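PDB 4WOD: taurocyamine kinase from Schistosoma mansoni, which reversibly transfers a phosphate group from ATP to taurocyamine, forming N-phosphotaurocyamine and ADP, with magnesium as cofactor. Local coordinates for residues 368-373 with 397-402; 374-379 with 411-416. The protein carries 4 engineered substitutions. One frame throughout, in Å; residues are numbered along the deposited sequence.

Contact 1. Residues 368-373 with 397-402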
loop_
_atom_site.group_PDB
_atom_site.type_symbol
_atom_site.label_atom_id
_atom_site.label_comp_id
_atom_site.label_asym_id
_atom_site.label_seq_id
_atom_site.Cartn_x
_atom_site.Cartn_y
_atom_site.Cartn_z
ATOM N N PRO A 368 9.576 17.817 -2.577
ATOM C CA PRO A 368 9.596 19.164 -3.159
ATOM C C PRO A 368 8.420 19.411 -4.111
ATOM O O PRO A 368 8.028 18.514 -4.870
ATOM C CB PRO A 368 10.926 19.192 -3.917
ATOM C CG PRO A 368 11.822 18.313 -3.094
ATOM C CD PRO A 368 10.897 17.167 -2.661
ATOM N N LEU A 369 7.850 20.610 -4.033
ATOM C CA LEU A 369 6.754 21.010 -4.905
ATOM C C LEU A 369 7.036 20.724 -6.388
ATOM O O LEU A 369 6.176 20.205 -7.097
ATOM C CB LEU A 369 6.454 22.491 -4.712
ATOM C CG LEU A 369 5.391 23.092 -5.626
ATOM C CD1 LEU A 369 4.060 22.294 -5.533
ATOM C CD2 LEU A 369 5.195 24.558 -5.276
ATOM N N THR A 370 8.234 21.049 -6.860
ATOM C CA THR A 370 8.519 20.846 -8.287
ATOM C C THR A 370 8.601 19.371 -8.668
ATOM O O THR A 370 8.347 19.017 -9.826
ATOM C CB THR A 370 9.822 21.530 -8.719
ATOM O OG1 THR A 370 10.890 21.059 -7.895
ATOM C CG2 THR A 370 9.689 23.040 -8.585
ATOM N N TYR A 371 8.942 18.516 -7.706
ATOM C CA TYR A 371 8.936 17.066 -7.938
ATOM C C TYR A 371 7.506 16.559 -8.097
ATOM O O TYR A 371 7.193 15.795 -9.019
ATOM C CB TYR A 371 9.630 16.318 -6.793
ATOM C CG TYR A 371 9.589 14.799 -6.919
ATOM C CD1 TYR A 371 10.525 14.123 -7.703
ATOM C CD2 TYR A 371 8.637 14.038 -6.240
ATOM C CE1 TYR A 371 10.501 12.740 -7.821
ATOM C CE2 TYR A 371 8.608 12.654 -6.348
ATOM C CZ TYR A 371 9.540 12.006 -7.145
ATOM O OH TYR A 371 9.539 10.618 -7.265
ATOM N N LEU A 372 6.641 16.981 -7.183
ATOM C CA LEU A 372 5.235 16.590 -7.246
ATOM C C LEU A 372 4.547 17.170 -8.466
ATOM O O LEU A 372 3.645 16.550 -9.021
ATOM C CB LEU A 372 4.492 17.020 -5.970
ATOM C CG LEU A 372 4.939 16.253 -4.723
ATOM C CD1 LEU A 372 4.241 16.796 -3.443
ATOM C CD2 LEU A 372 4.709 14.760 -4.882
ATOM N N ALA A 373 4.953 18.367 -8.881
ATOM C CA ALA A 373 4.358 18.985 -10.062
ATOM C C ALA A 373 4.661 18.149 -11.317
ATOM O O ALA A 373 3.856 18.104 -12.247
ATOM C CB ALA A 373 4.863 20.410 -10.228
ATOM N N LYS A 397 5.991 31.463 -6.952
ATOM C CA LYS A 397 5.569 32.261 -5.803
ATOM C C LYS A 397 5.576 31.459 -4.498
ATOM O O LYS A 397 6.012 31.965 -3.473
ATOM C CB LYS A 397 4.166 32.828 -6.048
ATOM C CG LYS A 397 3.660 33.812 -5.019
ATOM C CD LYS A 397 2.255 34.275 -5.409
ATOM C CE LYS A 397 1.546 34.932 -4.247
ATOM N NZ LYS A 397 2.027 36.306 -3.967
ATOM N N TYR A 398 5.090 30.216 -4.548
ATOM C CA TYR A 398 4.756 29.458 -3.332
ATOM C C TYR A 398 5.725 28.332 -2.963
ATOM O O TYR A 398 5.619 27.752 -1.882
ATOM C CB TYR A 398 3.348 28.863 -3.475
ATOM C CG TYR A 398 2.245 29.879 -3.301
ATOM C CD1 TYR A 398 2.347 30.883 -2.344
ATOM C CD2 TYR A 398 1.097 29.828 -4.084
ATOM C CE1 TYR A 398 1.334 31.811 -2.170
ATOM C CE2 TYR A 398 0.078 30.744 -3.915
ATOM C CZ TYR A 398 0.205 31.742 -2.962
ATOM O OH TYR A 398 -0.800 32.673 -2.794
ATOM N N ASP A 399 6.642 27.993 -3.860
ATOM C CA ASP A 399 7.669 27.003 -3.542
ATOM C C ASP A 399 8.439 27.414 -2.278
ATOM O O ASP A 399 8.982 28.502 -2.205
ATOM C CB ASP A 399 8.636 26.846 -4.723
ATOM C CG ASP A 399 9.314 25.486 -4.758
ATOM O OD1 ASP A 399 9.153 24.686 -3.810
ATOM O OD2 ASP A 399 10.027 25.216 -5.743
ATOM N N GLY A 400 8.480 26.563 -1.270
ATOM C CA GLY A 400 9.218 26.930 -0.077
ATOM C C GLY A 400 8.467 27.830 0.895
ATOM O O GLY A 400 9.028 28.289 1.898
ATOM N N LYS A 401 7.194 28.083 0.615
ATOM C CA LYS A 401 6.359 28.803 1.569
ATOM C C LYS A 401 5.621 27.808 2.471
ATOM O O LYS A 401 5.190 26.742 2.018
ATOM C CB LYS A 401 5.368 29.720 0.838
ATOM C CG LYS A 401 4.490 30.529 1.783
ATOM C CD LYS A 401 4.372 31.989 1.357
ATOM C CE LYS A 401 4.526 32.935 2.555
ATOM N NZ LYS A 401 3.815 32.435 3.769
ATOM N N ARG A 402 5.488 28.155 3.749
ATOM C CA ARG A 402 4.709 27.342 4.686
ATOM C C ARG A 402 3.705 28.216 5.413
ATOM O O ARG A 402 3.947 29.415 5.611
ATOM C CB ARG A 402 5.606 26.643 5.709
ATOM C CG ARG A 402 6.636 25.685 5.110
ATOM C CD ARG A 402 6.812 24.425 5.975
ATOM N NE ARG A 402 7.636 23.442 5.273
ATOM C CZ ARG A 402 7.480 22.127 5.360
ATOM N NH1 ARG A 402 6.533 21.607 6.148
ATOM N NH2 ARG A 402 8.291 21.326 4.667
HETATM O O HOH W 1 10.476 22.273 -5.124
#

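Contact 2. Residues 374-379 with 411-416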
loop_
_atom_site.group_PDB
_atom_site.type_symbol
_atom_site.label_atom_id
_atom_site.label_comp_id
_atom_site.label_asym_id
_atom_site.label_seq_id
_atom_site.Cartn_x
_atom_site.Cartn_y
_atom_site.Cartn_z
ATOM N N LYS A 374 5.818 17.493 -11.339
ATOM C CA LYS A 374 6.155 16.616 -12.465
ATOM C C LYS A 374 5.251 15.388 -12.455
ATOM O O LYS A 374 4.692 15.027 -13.488
ATOM C CB LYS A 374 7.631 16.207 -12.432
ATOM C CG LYS A 374 8.593 17.382 -12.555
ATOM C CD LYS A 374 9.989 16.936 -12.980
ATOM C CE LYS A 374 11.033 17.187 -11.879
ATOM N NZ LYS A 374 11.850 18.417 -12.109
ATOM N N LEU A 375 5.053 14.772 -11.292
ATOM C CA LEU A 375 4.141 13.612 -11.241
ATOM C C LEU A 375 2.716 14.001 -11.668
ATOM O O LEU A 375 2.006 13.210 -12.310
ATOM C CB LEU A 375 4.128 12.978 -9.845
ATOM C CG LEU A 375 5.427 12.328 -9.355
ATOM C CD1 LEU A 375 5.306 11.853 -7.912
ATOM C CD2 LEU A 375 5.823 11.173 -10.259
ATOM N N LEU A 376 2.316 15.225 -11.332
ATOM C CA LEU A 376 0.971 15.713 -11.622
ATOM C C LEU A 376 0.737 15.930 -13.121
ATOM O O LEU A 376 -0.403 16.034 -13.570
ATOM C CB LEU A 376 0.719 17.005 -10.846
ATOM C CG LEU A 376 -0.697 17.579 -10.795
ATOM C CD1 LEU A 376 -1.702 16.588 -10.179
ATOM C CD2 LEU A 376 -0.688 18.920 -10.031
ATOM N N GLU A 377 1.814 15.974 -13.904
ATOM C CA GLU A 377 1.684 16.154 -15.350
ATOM C C GLU A 377 0.851 15.057 -16.014
ATOM O O GLU A 377 0.332 15.251 -17.109
ATOM C CB GLU A 377 3.068 16.228 -15.999
ATOM C CG GLU A 377 3.824 17.456 -15.553
ATOM C CD GLU A 377 5.024 17.761 -16.419
ATOM O OE1 GLU A 377 5.319 16.973 -17.348
ATOM O OE2 GLU A 377 5.680 18.787 -16.153
ATOM N N GLY A 378 0.706 13.921 -15.338
ATOM C CA GLY A 378 -0.115 12.834 -15.837
ATOM C C GLY A 378 -1.604 13.081 -15.667
ATOM O O GLY A 378 -2.430 12.304 -16.152
ATOM N N ALA A 379 -1.960 14.153 -14.965
ATOM C CA ALA A 379 -3.366 14.491 -14.791
ATOM C C ALA A 379 -3.839 15.332 -15.965
ATOM O O ALA A 379 -3.068 16.082 -16.557
ATOM C CB ALA A 379 -3.589 15.230 -13.478
ATOM N N HIS A 411 2.192 19.767 -0.031
ATOM C CA HIS A 411 1.295 18.921 0.750
ATOM C C HIS A 411 -0.054 18.740 0.070
ATOM O O HIS A 411 -0.601 17.632 0.032
ATOM C CB HIS A 411 1.064 19.512 2.155
ATOM C CG HIS A 411 2.121 19.154 3.145
ATOM N ND1 HIS A 411 2.938 20.096 3.736
ATOM C CD2 HIS A 411 2.501 17.957 3.646
ATOM C CE1 HIS A 411 3.761 19.494 4.573
ATOM N NE2 HIS A 411 3.521 18.195 4.531
ATOM N N MET A 412 -0.602 19.831 -0.457
ATOM C CA MET A 412 -1.999 19.798 -0.864
ATOM C C MET A 412 -2.195 19.251 -2.287
ATOM O O MET A 412 -3.266 18.753 -2.606
ATOM C CB MET A 412 -2.644 21.190 -0.695
ATOM C CG MET A 412 -2.385 22.220 -1.783
ATOM S SD MET A 412 -3.367 23.751 -1.492
ATOM C CE MET A 412 -3.084 23.941 0.252
ATOM N N ILE A 413 -1.161 19.271 -3.121
ATOM C CA ILE A 413 -1.303 18.646 -4.440
ATOM C C ILE A 413 -0.849 17.173 -4.462
ATOM O O ILE A 413 -1.059 16.475 -5.461
ATOM C CB ILE A 413 -0.514 19.415 -5.541
ATOM C CG1 ILE A 413 0.994 19.252 -5.331
ATOM C CG2 ILE A 413 -0.947 20.899 -5.605
ATOM C CD1 ILE A 413 1.808 19.509 -6.590
ATOM N N ARG A 414 -0.275 16.692 -3.361
ATOM C CA ARG A 414 0.297 15.345 -3.313
ATOM C C ARG A 414 -0.708 14.254 -3.703
ATOM O O ARG A 414 -0.364 13.325 -4.462
ATOM C CB ARG A 414 0.867 15.039 -1.925
ATOM C CG ARG A 414 1.789 13.838 -1.926
ATOM C CD ARG A 414 2.375 13.507 -0.542
ATOM N NE ARG A 414 3.447 12.513 -0.657
ATOM C CZ ARG A 414 3.246 11.194 -0.693
ATOM N NH1 ARG A 414 2.014 10.695 -0.606
ATOM N NH2 ARG A 414 4.276 10.370 -0.822
ATOM N N ASN A 415 -1.941 14.351 -3.206
ATOM C CA ASN A 415 -2.918 13.309 -3.547
ATOM C C ASN A 415 -3.128 13.243 -5.067
ATOM O O ASN A 415 -3.257 12.157 -5.642
ATOM C CB ASN A 415 -4.271 13.521 -2.843
ATOM C CG ASN A 415 -4.971 14.790 -3.277
ATOM O OD1 ASN A 415 -4.450 15.877 -3.116
ATOM N ND2 ASN A 415 -6.132 14.647 -3.884
ATOM N N GLY A 416 -3.119 14.398 -5.724
ATOM C CA GLY A 416 -3.269 14.448 -7.170
ATOM C C GLY A 416 -2.024 13.993 -7.908
ATOM O O GLY A 416 -2.095 13.284 -8.921
#

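Contact 1. Residues 368-373 with 397-402
Leu369, which follows the N-cap residue Pro368 at the start of helix 369-376, packs against Asp399 with two parts of its side chain. CB lies 3.6 Å from Asp399 OD1, while CG, anti to the backbone N (chi1 176°), carries the branch outward until CD2 is 3.9 Å from Asp399 CA. The other carboxylate oxygen serves the next residue. Thr370 crosses the aspartate at about a right angle, and its CG2 methyl comes within 3.6 Å of Asp399 OD2. Water 1 joins the same two residues: it accepts from Thr370 N (3.1 Å) and donates to Asp399 OD2 (3.0 Å). The carboxylate thus faces the first turn of helix 369-376, where its negative charge would probably suit the helix dipole. This is a corner of the small, all-helical N-terminal domain of a phosphagen kinase, here in the second repeat. Asp399 stands just beyond helix 392-398, in a type II turn from Tyr398 to Lys401 that Lys401 N closes on Tyr398 O at 3.0 Å. The hydroxyl of Tyr355, in the long helix 331-355, hydrogen-bonds Asp399 OD1, bringing the first repeat to the same carboxylate.

Contact 2. Residues 374-379 with 411-416
Leu376, the residue that reaches across to Ile413 and Gly416, also opens a type I turn to Ala379, closed by a bond of 2.8 Å from Ala379 N to Leu376 O. The contact itself is apolar and rests on the two methyls of Leu376. CD1 lies against the peptide that leaves Gly416, 3.5 Å from Gly416 C and 3.6 Å from Gly416 O, the oxygen that also accepts a hydrogen bond from Asn420 ND2. CD2 points instead to the aliphatic tip of Ile413, 4.3 Å from Ile413 CD1. The side chain of Leu376 extends across to helix 409-418 because its CG stands anti to the backbone N (Leu376 chi1 -170°). Since Gly416 has no side chain, the methyl meets main chain directly; the CA atoms of Leu376 and Gly416 are 6.3 Å apart. Across the interface, helix 409-418 is kinked, the N atoms of Asn415 and Gly416 lacking a bond to the preceding turn. The contact lies near the predicted active site of the second repeat without lining it, Gly416 being about 11 Å from the side chain of Cys631. Buried within the all-helical N-terminal domain of this repeat, it joins the end of helix 369-376 and the turn after it to the middle of helix 409-418. Leu376 is covered further by Thr386 and Arg387 of helix 385-388, and Ile413 also touches Leu369 and Leu372 of helix 369-376 and Tyr439 of helix 437-448.

In the fold
Past the first repeat, the chain enters helix 369-376, which supplies one side of both contacts: its first turn to contact 1 and its later part, with the turn that follows, to contact 2. Contact 1 closes a 23-residue loop that returns through helices 385-388 and 392-398. Contact 2 closes a 31-residue loop ending on helix 409-418. Because 374-379 lies within the first loop and 411-416 beyond it, the two closures cross. Their centres are 11 Å apart, and Ile413 joins them, its CD1 3.7 Å from Leu369 CD1. Together they tie helix 369-376 to the turn that ends helix 392-398 and to helix 409-418, the next helix in the chain.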